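3-oxoacyl-[acyl-carrier-protein] synthase, mitochondrial (PDB 2IX4) catalyses the condensation steps of mitochondrial fatty acid synthesis, adding two carbons from malonyl-ACP to a growing acyl chain held on the enzyme. Local coordinates at residues G31-T36 against A62-Y67; L35-L40 against T49-F54; D55-K60 against S214-S219; G122-I127 against E207-A212; C128-A133 against P147-K152. All blocks are in the same frame, centred on the assembly; numbering follows the deposited sequence.

Contact 1: residues G31-T36 against A62-Y67; sequences GIRGLT and AAFVPY
With CG set between the backbone N and the carbonyl carbon (chi1 64°) and the chain extended from there to NE, Arg33 reaches across to Phe64, whose own CG lies beside its backbone N (chi1 -66°). These torsions lay the guanidinium flat over one face of the ring: the planes are 3° apart and Arg33 CZ sits 3.7 Å from the centroid of the Phe64 ring, a cation-pi stack. A salt bridge from Arg33 NH1 to Asp39 helps to fix the rotation of the group. Leu35 CD2 meets the ring at its edge, 3.6 Å from Phe64 CZ. The stack lies on one face of a small two-stranded antiparallel sheet, the face of Arg33 and Ala62, which form a hydrogen-bonded pair: Arg33 N to Ala62 O is 2.9 Å and Ala62 N to Arg33 O 3.0 Å. The next pair, Ile32 and Ala63, is non-hydrogen-bonded and puts its side chains on the other face, with Ile32 CD1 pressed tightly against Ala63 CB at 3.4 Å.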
# COMPACT_ATOMS: atom_id res chain seq x y z
N GLY A 31 -27.53 4.55 -2.41
CA GLY A 31 -26.88 4.73 -3.70
C GLY A 31 -26.77 3.47 -4.55
O GLY A 31 -26.11 3.49 -5.60
N ILE A 32 -27.41 2.39 -4.12
CA ILE A 32 -27.34 1.10 -4.82
C ILE A 32 -28.36 1.01 -5.97
O ILE A 32 -29.52 1.39 -5.81
CB ILE A 32 -27.60 -0.10 -3.86
CG1 ILE A 32 -26.79 0.00 -2.55
CG2 ILE A 32 -27.43 -1.45 -4.59
CD1 ILE A 32 -25.33 -0.30 -2.66
N ARG A 33 -27.90 0.51 -7.11
CA ARG A 33 -28.78 0.21 -8.24
C ARG A 33 -28.35 -1.08 -8.94
O ARG A 33 -27.28 -1.61 -8.66
CB ARG A 33 -28.84 1.38 -9.23
CG ARG A 33 -27.51 1.71 -9.92
CD ARG A 33 -27.75 2.59 -11.14
NE ARG A 33 -26.51 3.04 -11.75
CZ ARG A 33 -25.77 2.33 -12.60
NH1 ARG A 33 -26.14 1.09 -12.94
NH2 ARG A 33 -24.66 2.84 -13.10
N GLY A 34 -29.20 -1.57 -9.84
CA GLY A 34 -28.87 -2.76 -10.63
C GLY A 34 -27.79 -2.51 -11.67
O GLY A 34 -27.68 -1.40 -12.20
N LEU A 35 -26.99 -3.54 -11.94
CA LEU A 35 -25.95 -3.47 -12.96
C LEU A 35 -26.52 -3.44 -14.37
O LEU A 35 -27.56 -4.05 -14.64
CB LEU A 35 -25.00 -4.67 -12.85
CG LEU A 35 -23.83 -4.72 -11.87
CD1 LEU A 35 -22.99 -5.94 -12.17
CD2 LEU A 35 -22.96 -3.47 -11.93
N THR A 36 -25.84 -2.72 -15.26
CA THR A 36 -26.13 -2.76 -16.70
C THR A 36 -24.87 -3.21 -17.44
O THR A 36 -23.82 -3.41 -16.81
CB THR A 36 -26.58 -1.39 -17.24
OG1 THR A 36 -25.48 -0.48 -17.18
CG2 THR A 36 -27.74 -0.83 -16.44
N ALA A 62 -24.75 -2.70 -7.47
CA ALA A 62 -23.56 -1.94 -7.09
C ALA A 62 -23.93 -0.50 -6.74
O ALA A 62 -25.01 -0.03 -7.11
CB ALA A 62 -22.50 -1.98 -8.20
N ALA A 63 -23.04 0.19 -6.03
CA ALA A 63 -23.26 1.58 -5.64
C ALA A 63 -22.32 2.49 -6.41
O ALA A 63 -21.10 2.42 -6.24
CB ALA A 63 -23.07 1.74 -4.16
N PHE A 64 -22.89 3.36 -7.24
CA PHE A 64 -22.13 4.14 -8.21
C PHE A 64 -22.04 5.62 -7.85
O PHE A 64 -23.02 6.23 -7.42
CB PHE A 64 -22.77 4.04 -9.60
CG PHE A 64 -22.72 2.66 -10.20
CD1 PHE A 64 -23.76 1.76 -9.98
CD2 PHE A 64 -21.66 2.28 -11.01
CE1 PHE A 64 -23.73 0.48 -10.54
CE2 PHE A 64 -21.62 1.01 -11.58
CZ PHE A 64 -22.65 0.11 -11.34
N VAL A 65 -20.87 6.20 -8.08
CA VAL A 65 -20.71 7.65 -8.04
C VAL A 65 -21.51 8.25 -9.20
O VAL A 65 -21.37 7.81 -10.34
CB VAL A 65 -19.22 8.05 -8.17
CG1 VAL A 65 -19.07 9.53 -8.50
CG2 VAL A 65 -18.45 7.68 -6.90
N PRO A 66 -22.38 9.25 -8.91
CA PRO A 66 -23.09 9.94 -9.99
C PRO A 66 -22.18 10.90 -10.77
O PRO A 66 -21.56 11.80 -10.19
CB PRO A 66 -24.18 10.72 -9.25
CG PRO A 66 -23.64 10.95 -7.90
CD PRO A 66 -22.75 9.77 -7.58
N TYR A 67 -22.10 10.68 -12.08
CA TYR A 67 -21.30 11.52 -12.98
C TYR A 67 -22.16 12.62 -13.57
O TYR A 67 -23.37 12.44 -13.73
CB TYR A 67 -20.72 10.67 -14.12
CG TYR A 67 -19.49 9.85 -13.77
CD1 TYR A 67 -18.36 9.88 -14.58
CD2 TYR A 67 -19.46 9.03 -12.64
CE1 TYR A 67 -17.23 9.13 -14.27
CE2 TYR A 67 -18.34 8.27 -12.33
CZ TYR A 67 -17.23 8.32 -13.15
OH TYR A 67 -16.11 7.57 -12.85
O HOH W 1 -25.86 4.36 -7.94

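Contact 2: residues L35-L40 against T49-F54; sequences LTLDDL and TKLYTF
From CB outward, Phe54 lies against the turn at residues 35-40. Its CB meets Leu37 CD2 at 3.6 Å, the two side chains crossing at about a right angle. Because CG is anti to the backbone N (chi1 -171°), the ring is carried off the helix to the chain leaving strand 32-34. There CD1 nears the carbonyl of Thr36, CE1 touches Leu35 CB at 3.6 Å, and the tip, Phe54 CZ, comes 3.3 Å from Leu35 O, which lies at the ring edge. Replacing Phe54 by alanine removes the ring, which would probably open a gap beside Leu35 and take away part of the surface under Leu37 CD2. Leu40 CD2 also lies at the ring edge; along the helix, Leu37 CD1 packs on Leu51 CD2 at 3.8 Å and Leu40 CD1 stands 3.5 Å from Lys50 O. The loop after strand 32-34 thus rests on helix 47-55 through Leu35, Leu37 and Leu40, while Leu40 and Thr53 touch Ala212 of helix 212-220 and Thr53 packs on Ile137 of the second subunit.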
# COMPACT_ATOMS: atom_id res chain seq x y z
N LEU A 35 -26.99 -3.54 -11.94
CA LEU A 35 -25.95 -3.47 -12.96
C LEU A 35 -26.52 -3.44 -14.37
O LEU A 35 -27.56 -4.05 -14.64
CB LEU A 35 -25.00 -4.67 -12.85
CG LEU A 35 -23.83 -4.72 -11.87
CD1 LEU A 35 -22.99 -5.94 -12.17
CD2 LEU A 35 -22.96 -3.47 -11.93
N THR A 36 -25.84 -2.72 -15.26
CA THR A 36 -26.13 -2.76 -16.70
C THR A 36 -24.87 -3.21 -17.44
O THR A 36 -23.82 -3.41 -16.81
CB THR A 36 -26.58 -1.39 -17.24
OG1 THR A 36 -25.48 -0.48 -17.18
CG2 THR A 36 -27.74 -0.83 -16.44
N LEU A 37 -24.96 -3.35 -18.76
CA LEU A 37 -23.80 -3.72 -19.59
C LEU A 37 -22.68 -2.67 -19.55
O LEU A 37 -21.50 -3.02 -19.57
CB LEU A 37 -24.22 -3.99 -21.04
CG LEU A 37 -25.06 -5.23 -21.34
CD1 LEU A 37 -25.37 -5.30 -22.83
CD2 LEU A 37 -24.38 -6.51 -20.88
N ASP A 38 -23.07 -1.40 -19.49
CA ASP A 38 -22.12 -0.28 -19.43
C ASP A 38 -21.25 -0.33 -18.17
O ASP A 38 -20.11 0.14 -18.18
CB ASP A 38 -22.85 1.06 -19.50
CG ASP A 38 -23.41 1.36 -20.88
OD1 ASP A 38 -24.48 2.01 -20.96
OD2 ASP A 38 -22.79 0.95 -21.88
N ASP A 39 -21.80 -0.89 -17.10
CA ASP A 39 -21.12 -0.95 -15.81
C ASP A 39 -19.95 -1.95 -15.77
O ASP A 39 -19.14 -1.92 -14.85
CB ASP A 39 -22.13 -1.27 -14.70
CG ASP A 39 -23.25 -0.24 -14.61
OD1 ASP A 39 -23.00 0.95 -14.90
OD2 ASP A 39 -24.38 -0.63 -14.25
N LEU A 40 -19.87 -2.81 -16.78
CA LEU A 40 -18.81 -3.82 -16.89
C LEU A 40 -17.45 -3.20 -17.21
O LEU A 40 -16.41 -3.83 -16.99
CB LEU A 40 -19.15 -4.86 -17.96
CG LEU A 40 -20.43 -5.69 -17.83
CD1 LEU A 40 -20.74 -6.37 -19.16
CD2 LEU A 40 -20.33 -6.72 -16.73
N THR A 49 -19.70 -10.59 -26.20
CA THR A 49 -18.83 -10.83 -25.05
C THR A 49 -19.35 -10.11 -23.80
O THR A 49 -19.36 -10.68 -22.72
CB THR A 49 -17.35 -10.45 -25.36
OG1 THR A 49 -16.92 -11.14 -26.54
CG2 THR A 49 -16.42 -10.82 -24.20
N LYS A 50 -19.78 -8.86 -23.97
CA LYS A 50 -20.43 -8.09 -22.90
C LYS A 50 -21.63 -8.85 -22.33
O LYS A 50 -21.73 -9.05 -21.12
CB LYS A 50 -20.91 -6.73 -23.41
CG LYS A 50 -19.84 -5.69 -23.62
CD LYS A 50 -20.49 -4.38 -24.05
CE LYS A 50 -19.48 -3.37 -24.54
NZ LYS A 50 -20.16 -2.14 -25.03
N LEU A 51 -22.54 -9.25 -23.23
CA LEU A 51 -23.75 -9.98 -22.84
C LEU A 51 -23.43 -11.27 -22.10
O LEU A 51 -23.99 -11.52 -21.03
CB LEU A 51 -24.64 -10.27 -24.07
CG LEU A 51 -25.44 -9.11 -24.68
CD1 LEU A 51 -25.92 -9.47 -26.08
CD2 LEU A 51 -26.62 -8.70 -23.80
N TYR A 52 -22.52 -12.07 -22.65
CA TYR A 52 -22.08 -13.30 -21.99
C TYR A 52 -21.52 -13.02 -20.60
O TYR A 52 -21.86 -13.71 -19.64
CB TYR A 52 -21.02 -14.05 -22.82
CG TYR A 52 -20.18 -14.98 -21.96
CD1 TYR A 52 -20.60 -16.28 -21.69
CD2 TYR A 52 -18.98 -14.54 -21.39
CE1 TYR A 52 -19.84 -17.13 -20.89
CE2 TYR A 52 -18.22 -15.37 -20.58
CZ TYR A 52 -18.65 -16.66 -20.34
OH TYR A 52 -17.89 -17.48 -19.54
N THR A 53 -20.66 -12.01 -20.50
CA THR A 53 -19.97 -11.70 -19.25
C THR A 53 -20.96 -11.29 -18.16
O THR A 53 -20.87 -11.77 -17.03
CB THR A 53 -18.88 -10.61 -19.44
OG1 THR A 53 -17.95 -11.05 -20.44
CG2 THR A 53 -18.13 -10.36 -18.14
N PHE A 54 -21.89 -10.40 -18.51
CA PHE A 54 -22.95 -9.96 -17.59
C PHE A 54 -23.69 -11.14 -16.96
O PHE A 54 -23.93 -11.16 -15.75
CB PHE A 54 -23.94 -9.04 -18.31
CG PHE A 54 -24.92 -8.37 -17.39
CD1 PHE A 54 -24.58 -7.20 -16.71
CD2 PHE A 54 -26.19 -8.91 -17.20
CE1 PHE A 54 -25.49 -6.58 -15.86
CE2 PHE A 54 -27.11 -8.29 -16.34
CZ PHE A 54 -26.75 -7.13 -15.67

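Contact 3: residues D55-K60 against S214-S219; sequences DQLSSK and SVAGFS. With 6NA (hexanoic acid), chain C.
Apolar contacts carry most of the meeting between Leu57 and helix 212-220. Both methyls of Leu57 take part: CD1 and CD2 each lie 3.9 Å from Val215 CG1, and CD2 also reaches Ala216 CB at 3.8 Å. The side chains of Leu57 and Val215 cross at about a right angle, and the valine presents CG1 because that branch stands anti to its backbone N (chi1 177°). The same methyl comes 3.4 Å from Ser59 O, a buried carbonyl oxygen with no partner in the model.

Polar bonds stay on their own sides of the interface. Ser219 OG turns back to Val215 O at 2.9 Å, approaching from above the carbonyl plane, while Ser219 N reaches that oxygen from the opposite face. The hydroxyl is used within the helix and meets Ser58 and Ser59 by packing alone. Lys60 NZ binds Leu57 O at 2.8 Å, and Ser59 OG is held by the carbonyl of Ser225.

Phe218 offers its ring edge to hexanoic acid, with CZ 3.4 Å from carbon CG of the ligand. Helix 212-220 thus carries a wall of the acyl pocket, Phe218, on one side and the loop 55-60 on another, within the thiolase-like fold of the condensing enzymes.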
# COMPACT_ATOMS: atom_id res chain seq x y z
N ASP A 55 -24.05 -12.11 -17.79
CA ASP A 55 -24.76 -13.31 -17.36
C ASP A 55 -23.98 -14.17 -16.38
O ASP A 55 -24.57 -14.96 -15.64
CB ASP A 55 -25.19 -14.13 -18.57
CG ASP A 55 -26.43 -13.58 -19.25
OD1 ASP A 55 -26.98 -12.55 -18.79
OD2 ASP A 55 -26.87 -14.18 -20.26
N GLN A 56 -22.65 -14.02 -16.34
CA GLN A 56 -21.81 -14.82 -15.44
C GLN A 56 -21.71 -14.23 -14.04
O GLN A 56 -21.15 -14.86 -13.14
CB GLN A 56 -20.41 -15.03 -16.03
CG GLN A 56 -20.37 -15.59 -17.45
CD GLN A 56 -21.43 -16.64 -17.71
OE1 GLN A 56 -21.42 -17.72 -17.11
NE2 GLN A 56 -22.35 -16.34 -18.63
N LEU A 57 -22.25 -13.03 -13.87
CA LEU A 57 -22.18 -12.32 -12.61
C LEU A 57 -23.33 -12.68 -11.67
O LEU A 57 -24.49 -12.39 -11.95
CB LEU A 57 -22.14 -10.80 -12.85
CG LEU A 57 -21.08 -10.25 -13.80
CD1 LEU A 57 -21.23 -8.74 -13.91
CD2 LEU A 57 -19.66 -10.62 -13.37
N SER A 58 -22.99 -13.32 -10.55
CA SER A 58 -23.95 -13.68 -9.52
C SER A 58 -24.56 -12.43 -8.89
O SER A 58 -25.77 -12.36 -8.66
CB SER A 58 -23.28 -14.53 -8.45
OG SER A 58 -22.93 -15.80 -8.97
N SER A 59 -23.71 -11.44 -8.61
CA SER A 59 -24.14 -10.18 -8.03
C SER A 59 -24.35 -9.15 -9.13
O SER A 59 -23.42 -8.84 -9.87
CB SER A 59 -23.08 -9.69 -7.04
OG SER A 59 -23.51 -8.52 -6.37
N LYS A 60 -25.57 -8.63 -9.23
CA LYS A 60 -25.92 -7.67 -10.28
C LYS A 60 -26.39 -6.34 -9.68
O LYS A 60 -27.28 -5.67 -10.23
CB LYS A 60 -26.97 -8.25 -11.23
CG LYS A 60 -26.50 -9.48 -12.01
CD LYS A 60 -27.55 -9.95 -13.00
CE LYS A 60 -27.09 -11.16 -13.80
NZ LYS A 60 -27.13 -12.42 -13.02
N SER A 214 -13.75 -7.58 -11.44
CA SER A 214 -13.88 -7.29 -10.01
C SER A 214 -15.14 -7.92 -9.42
O SER A 214 -15.08 -8.59 -8.39
CB SER A 214 -13.90 -5.78 -9.76
OG SER A 214 -12.68 -5.19 -10.14
N VAL A 215 -16.27 -7.70 -10.10
CA VAL A 215 -17.55 -8.29 -9.70
C VAL A 215 -17.48 -9.81 -9.74
O VAL A 215 -17.85 -10.47 -8.78
CB VAL A 215 -18.73 -7.75 -10.55
CG1 VAL A 215 -20.04 -8.43 -10.16
CG2 VAL A 215 -18.88 -6.23 -10.38
N ALA A 216 -16.97 -10.36 -10.85
CA ALA A 216 -16.82 -11.82 -11.00
C ALA A 216 -15.87 -12.41 -9.97
O ALA A 216 -16.10 -13.52 -9.47
CB ALA A 216 -16.34 -12.16 -12.41
N GLY A 217 -14.81 -11.68 -9.65
CA GLY A 217 -13.82 -12.11 -8.67
C GLY A 217 -14.39 -12.19 -7.26
O GLY A 217 -14.25 -13.21 -6.59
N PHE A 218 -15.04 -11.11 -6.82
CA PHE A 218 -15.69 -11.09 -5.51
C PHE A 218 -16.89 -12.05 -5.41
O PHE A 218 -17.18 -12.57 -4.33
CB PHE A 218 -16.11 -9.67 -5.12
CG PHE A 218 -14.98 -8.83 -4.59
CD1 PHE A 218 -14.41 -9.10 -3.35
CD2 PHE A 218 -14.51 -7.74 -5.32
CE1 PHE A 218 -13.37 -8.31 -2.86
CE2 PHE A 218 -13.48 -6.95 -4.84
CZ PHE A 218 -12.91 -7.24 -3.60
N SER A 219 -17.57 -12.28 -6.54
CA SER A 219 -18.65 -13.27 -6.59
C SER A 219 -18.12 -14.69 -6.41
O SER A 219 -18.82 -15.54 -5.84
CB SER A 219 -19.42 -13.18 -7.91
OG SER A 219 -20.15 -11.98 -8.00
CA 6NA C . -11.85 -6.91 0.22
C 6NA C . -11.71 -6.05 1.46
O 6NA C . -11.04 -6.43 2.40
CB 6NA C . -10.62 -6.73 -0.66
CG 6NA C . -10.77 -5.51 -1.57
CD 6NA C . -9.51 -4.67 -1.56
C6 6NA C . -9.83 -3.20 -1.64

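Contact 4: residues G122-I127 against E207-A212; sequences GGIGSI and ESSIDA. With 6NA (hexanoic acid), chain C.
The carboxylate of Glu207 directs its two oxygens at the backbone of the loop 122-127, each taken by a different amide. OE2 receives Ile124 N on its syn side, 17° out of the carboxylate plane, at 3.0 Å, whereas Gly123 N gives a weak bond to OE1 at 3.1 Å. OE1 is also hydrogen-bonded by Gly362 N, and OE2 takes protons from two waters. One of these, 2.6 Å from Glu207 OE2, donates as well to Gly125 O and accepts from Ser208 N, joining the loops through solvent.

The glutamate reaches this place by a bend at chi2 (83°). Its OE1 lies 3.3 Å from the terminal carbon C6 of hexanoic acid, which Gly123 CA also approaches. A side chain at Gly123 would run into both OE1 and C6. Ile124 CG1 flanks the ligand at 3.7 Å from its carbon CD, and Ile124 CD1 is 3.6 Å from Ser209 OG. Ile127 CG2 packs at 3.9 Å from Asp211 OD1, Asp211 being the N-cap of helix 212-220. Ser209 OG and Asp211 OD1 are both hydrogen-bonded to Ser214 OG of that helix.

The loops after strands 116-122 and 200-207 of the central sheet line the acyl pocket near the predicted active-site Cys179. Amides and waters around the carboxylate would probably offset the cost of burying it, and they fix its position beside the hydrocarbon end of the bound acid.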
# COMPACT_ATOMS: atom_id res chain seq x y z
N GLY A 122 -5.16 3.27 -2.49
CA GLY A 122 -6.20 2.52 -3.17
C GLY A 122 -6.00 1.05 -2.88
O GLY A 122 -4.87 0.61 -2.67
N GLY A 123 -7.08 0.28 -2.87
CA GLY A 123 -7.01 -1.13 -2.51
C GLY A 123 -6.55 -2.04 -3.63
O GLY A 123 -5.70 -2.91 -3.41
N ILE A 124 -7.11 -1.86 -4.83
CA ILE A 124 -6.81 -2.73 -5.97
C ILE A 124 -6.28 -1.98 -7.19
O ILE A 124 -5.52 -2.54 -7.98
CB ILE A 124 -8.03 -3.60 -6.40
CG1 ILE A 124 -8.87 -4.03 -5.18
CG2 ILE A 124 -7.55 -4.84 -7.15
CD1 ILE A 124 -10.23 -4.63 -5.54
N GLY A 125 -6.69 -0.73 -7.35
CA GLY A 125 -6.21 0.09 -8.47
C GLY A 125 -7.17 0.12 -9.63
O GLY A 125 -8.31 0.57 -9.49
N SER A 126 -6.72 -0.36 -10.79
CA SER A 126 -7.54 -0.32 -12.00
C SER A 126 -7.51 -1.66 -12.75
O SER A 126 -6.76 -1.83 -13.71
CB SER A 126 -7.10 0.83 -12.90
OG SER A 126 -8.04 1.05 -13.93
N ILE A 127 -8.35 -2.59 -12.30
CA ILE A 127 -8.48 -3.90 -12.93
C ILE A 127 -8.94 -3.80 -14.39
O ILE A 127 -8.47 -4.56 -15.24
CB ILE A 127 -9.41 -4.86 -12.13
CG1 ILE A 127 -8.81 -5.15 -10.74
CG2 ILE A 127 -9.65 -6.16 -12.89
CD1 ILE A 127 -9.55 -6.21 -9.93
N GLU A 207 -11.28 4.22 -4.42
CA GLU A 207 -11.53 2.97 -5.12
C GLU A 207 -12.52 3.16 -6.25
O GLU A 207 -13.54 3.83 -6.09
CB GLU A 207 -12.04 1.88 -4.17
CG GLU A 207 -11.76 0.46 -4.66
CD GLU A 207 -10.36 -0.00 -4.33
OE1 GLU A 207 -10.08 -0.24 -3.14
OE2 GLU A 207 -9.53 -0.13 -5.26
N SER A 208 -12.21 2.57 -7.39
CA SER A 208 -13.13 2.51 -8.51
C SER A 208 -12.98 1.14 -9.13
O SER A 208 -12.30 0.97 -10.14
CB SER A 208 -12.83 3.60 -9.53
OG SER A 208 -13.86 3.64 -10.49
N SER A 209 -13.61 0.16 -8.50
CA SER A 209 -13.42 -1.22 -8.88
C SER A 209 -14.74 -1.90 -9.26
O SER A 209 -14.92 -3.10 -9.02
CB SER A 209 -12.71 -1.97 -7.75
OG SER A 209 -11.94 -3.05 -8.26
N ILE A 210 -15.66 -1.15 -9.85
CA ILE A 210 -16.88 -1.75 -10.40
C ILE A 210 -16.69 -2.05 -11.88
O ILE A 210 -16.81 -1.16 -12.73
CB ILE A 210 -18.17 -0.91 -10.15
CG1 ILE A 210 -18.31 -0.54 -8.67
CG2 ILE A 210 -19.40 -1.68 -10.64
CD1 ILE A 210 -19.45 0.41 -8.37
N ASP A 211 -16.38 -3.31 -12.17
CA ASP A 211 -16.11 -3.77 -13.52
C ASP A 211 -16.26 -5.29 -13.56
O ASP A 211 -16.34 -5.93 -12.51
CB ASP A 211 -14.70 -3.36 -13.97
CG ASP A 211 -13.62 -3.73 -12.96
OD1 ASP A 211 -13.30 -4.93 -12.82
OD2 ASP A 211 -13.09 -2.81 -12.31
N ALA A 212 -16.27 -5.84 -14.77
CA ALA A 212 -16.53 -7.26 -15.00
C ALA A 212 -15.74 -8.20 -14.10
O ALA A 212 -16.33 -9.03 -13.39
CB ALA A 212 -16.29 -7.61 -16.46
CA 6NA C . -11.85 -6.91 0.22
C 6NA C . -11.71 -6.05 1.46
O 6NA C . -11.04 -6.43 2.40
CB 6NA C . -10.62 -6.73 -0.66
CG 6NA C . -10.77 -5.51 -1.57
CD 6NA C . -9.51 -4.67 -1.56
C6 6NA C . -9.83 -3.20 -1.64
O HOH W 2 -9.85 1.11 -7.49
O HOH W 3 -10.06 -1.65 -10.27
O HOH W 4 -9.93 3.04 -10.99
O HOH W 5 -7.26 1.74 -6.02

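Contact 5: residues C128-A133 against P147-K152; sequences CDIVEA and PFFIPK
Asp129 and Lys152 cross at about a right angle. The lysine has CG between its backbone N and carbonyl carbon (chi1 72°) and bends at chi3 and chi4. This course takes CD past Asp129 OD2 at 3.7 Å and returns NZ to OD1. The salt bridge between Asp129 OD1 and Lys152 NZ is long, 3.4 Å, and its hydrogen bond weak. A water bridges the same groups, donating to Asp129 OD1 at 2.6 Å and to Glu132 OE1 and accepting from Lys152 NZ. Asp129 OD2 meanwhile holds Ser126 OG, at the helix N-cap. An asparagine in place of Asp129 would probably cost Lys152 its direct salt-bridge partner and leave the more distant Glu132, through water, to balance it.

Phe149, CG anti to the backbone N (chi1 168°), brings the edge of its ring against the helix. Its CE1 lies 3.6 Å from Ala133 CB and 3.7 Å from Asp129 O, the latter at the ring edge. Ile130 CA is near the ring plane too, and the side chains of Ile130 and Phe149 stand roughly perpendicular.

Helix 127-138 is thereby joined to the short helix 149-153 at the dimer interface, where Ala133 and Phe149 pack on Leu213 of the second subunit and Ile130 meets Ile130 of that subunit.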
# COMPACT_ATOMS: atom_id res chain seq x y z
N CYS A 128 -9.85 -2.87 -14.68
CA CYS A 128 -10.39 -2.71 -16.03
C CYS A 128 -9.32 -2.32 -17.05
O CYS A 128 -9.38 -2.73 -18.21
CB CYS A 128 -11.55 -1.70 -16.05
SG CYS A 128 -11.09 -0.01 -15.62
N ASP A 129 -8.34 -1.53 -16.61
CA ASP A 129 -7.20 -1.17 -17.44
C ASP A 129 -6.28 -2.36 -17.72
O ASP A 129 -5.74 -2.49 -18.82
CB ASP A 129 -6.41 -0.02 -16.81
CG ASP A 129 -7.07 1.33 -17.02
OD1 ASP A 129 -7.45 1.63 -18.17
OD2 ASP A 129 -7.19 2.09 -16.05
N ILE A 130 -6.11 -3.23 -16.72
CA ILE A 130 -5.31 -4.44 -16.89
C ILE A 130 -6.03 -5.44 -17.80
O ILE A 130 -5.39 -6.15 -18.58
CB ILE A 130 -4.94 -5.10 -15.54
CG1 ILE A 130 -4.22 -4.08 -14.64
CG2 ILE A 130 -4.06 -6.34 -15.75
CD1 ILE A 130 -4.10 -4.49 -13.18
N VAL A 131 -7.36 -5.47 -17.72
CA VAL A 131 -8.19 -6.33 -18.58
C VAL A 131 -8.06 -5.91 -20.05
O VAL A 131 -7.90 -6.75 -20.94
CB VAL A 131 -9.68 -6.35 -18.11
CG1 VAL A 131 -10.59 -6.92 -19.19
CG2 VAL A 131 -9.81 -7.16 -16.83
N GLU A 132 -8.13 -4.60 -20.30
CA GLU A 132 -7.96 -4.05 -21.65
C GLU A 132 -6.59 -4.40 -22.24
O GLU A 132 -6.49 -4.76 -23.41
CB GLU A 132 -8.18 -2.54 -21.67
CG GLU A 132 -9.63 -2.12 -21.53
CD GLU A 132 -9.91 -0.69 -21.98
OE1 GLU A 132 -8.96 0.04 -22.35
OE2 GLU A 132 -11.09 -0.28 -21.96
N ALA A 133 -5.55 -4.30 -21.42
CA ALA A 133 -4.19 -4.64 -21.82
C ALA A 133 -4.03 -6.14 -22.09
O ALA A 133 -3.38 -6.54 -23.06
CB ALA A 133 -3.20 -4.17 -20.78
N PRO A 147 1.80 3.83 -23.25
CA PRO A 147 2.96 4.13 -22.41
C PRO A 147 2.55 4.51 -20.98
O PRO A 147 3.38 4.47 -20.07
CB PRO A 147 3.60 5.35 -23.10
CG PRO A 147 3.01 5.39 -24.47
CD PRO A 147 1.65 4.80 -24.35
N PHE A 148 1.27 4.86 -20.81
CA PHE A 148 0.72 5.25 -19.52
C PHE A 148 0.09 4.09 -18.76
O PHE A 148 -0.50 4.30 -17.70
CB PHE A 148 -0.32 6.37 -19.69
CG PHE A 148 0.22 7.61 -20.36
CD1 PHE A 148 -0.11 7.89 -21.68
CD2 PHE A 148 1.06 8.48 -19.67
CE1 PHE A 148 0.38 9.03 -22.30
CE2 PHE A 148 1.55 9.62 -20.29
CZ PHE A 148 1.21 9.90 -21.61
N PHE A 149 0.22 2.87 -19.29
CA PHE A 149 -0.40 1.70 -18.67
C PHE A 149 0.07 1.48 -17.23
O PHE A 149 -0.75 1.39 -16.32
CB PHE A 149 -0.19 0.44 -19.51
CG PHE A 149 -0.54 -0.84 -18.79
CD1 PHE A 149 -1.87 -1.15 -18.51
CD2 PHE A 149 0.45 -1.73 -18.39
CE1 PHE A 149 -2.20 -2.33 -17.83
CE2 PHE A 149 0.13 -2.91 -17.72
CZ PHE A 149 -1.20 -3.21 -17.45
N ILE A 150 1.39 1.40 -17.03
CA ILE A 150 1.96 1.17 -15.70
C ILE A 150 1.60 2.28 -14.70
O ILE A 150 1.11 1.98 -13.61
CB ILE A 150 3.51 0.90 -15.75
CG1 ILE A 150 3.82 -0.43 -16.45
CG2 ILE A 150 4.13 0.94 -14.35
CD1 ILE A 150 3.36 -1.69 -15.71
N PRO A 151 1.84 3.56 -15.06
CA PRO A 151 1.49 4.66 -14.14
C PRO A 151 0.02 4.68 -13.68
O PRO A 151 -0.25 5.09 -12.56
CB PRO A 151 1.80 5.91 -14.96
CG PRO A 151 2.81 5.49 -15.94
CD PRO A 151 2.46 4.08 -16.29
N LYS A 152 -0.91 4.25 -14.53
CA LYS A 152 -2.33 4.34 -14.17
C LYS A 152 -2.90 3.14 -13.40
O LYS A 152 -4.05 3.18 -12.95
CB LYS A 152 -3.22 4.72 -15.37
CG LYS A 152 -3.42 3.66 -16.43
CD LYS A 152 -4.44 4.14 -17.47
CE LYS A 152 -4.06 3.73 -18.89
NZ LYS A 152 -4.26 2.28 -19.19
O HOH W 6 -6.88 1.31 -20.71

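From the N terminus, strand 32-34 first pairs with strand 61-63 in contact 1; contact 2 starts from the same stretch, sharing Leu35 and Thr36, and closes a shorter loop onto helix 47-55. Contact 3 starts between the segments of contact 1, at 55-60, and runs to helix 212-220, so it crosses contact 1. Within its long span lies contact 4, joining the loops after two parallel strands of the central sheet, and within contact 4 lies contact 5, between helices 127-138 and 149-153. Leu35 and Lys60 link contacts 1, 2 and 3, Leu40 and Ala212 link contact 2 to contact 4, and contacts 3 and 4 both reach hexanoic acid. Contacts 2 to 5 all touch the second subunit.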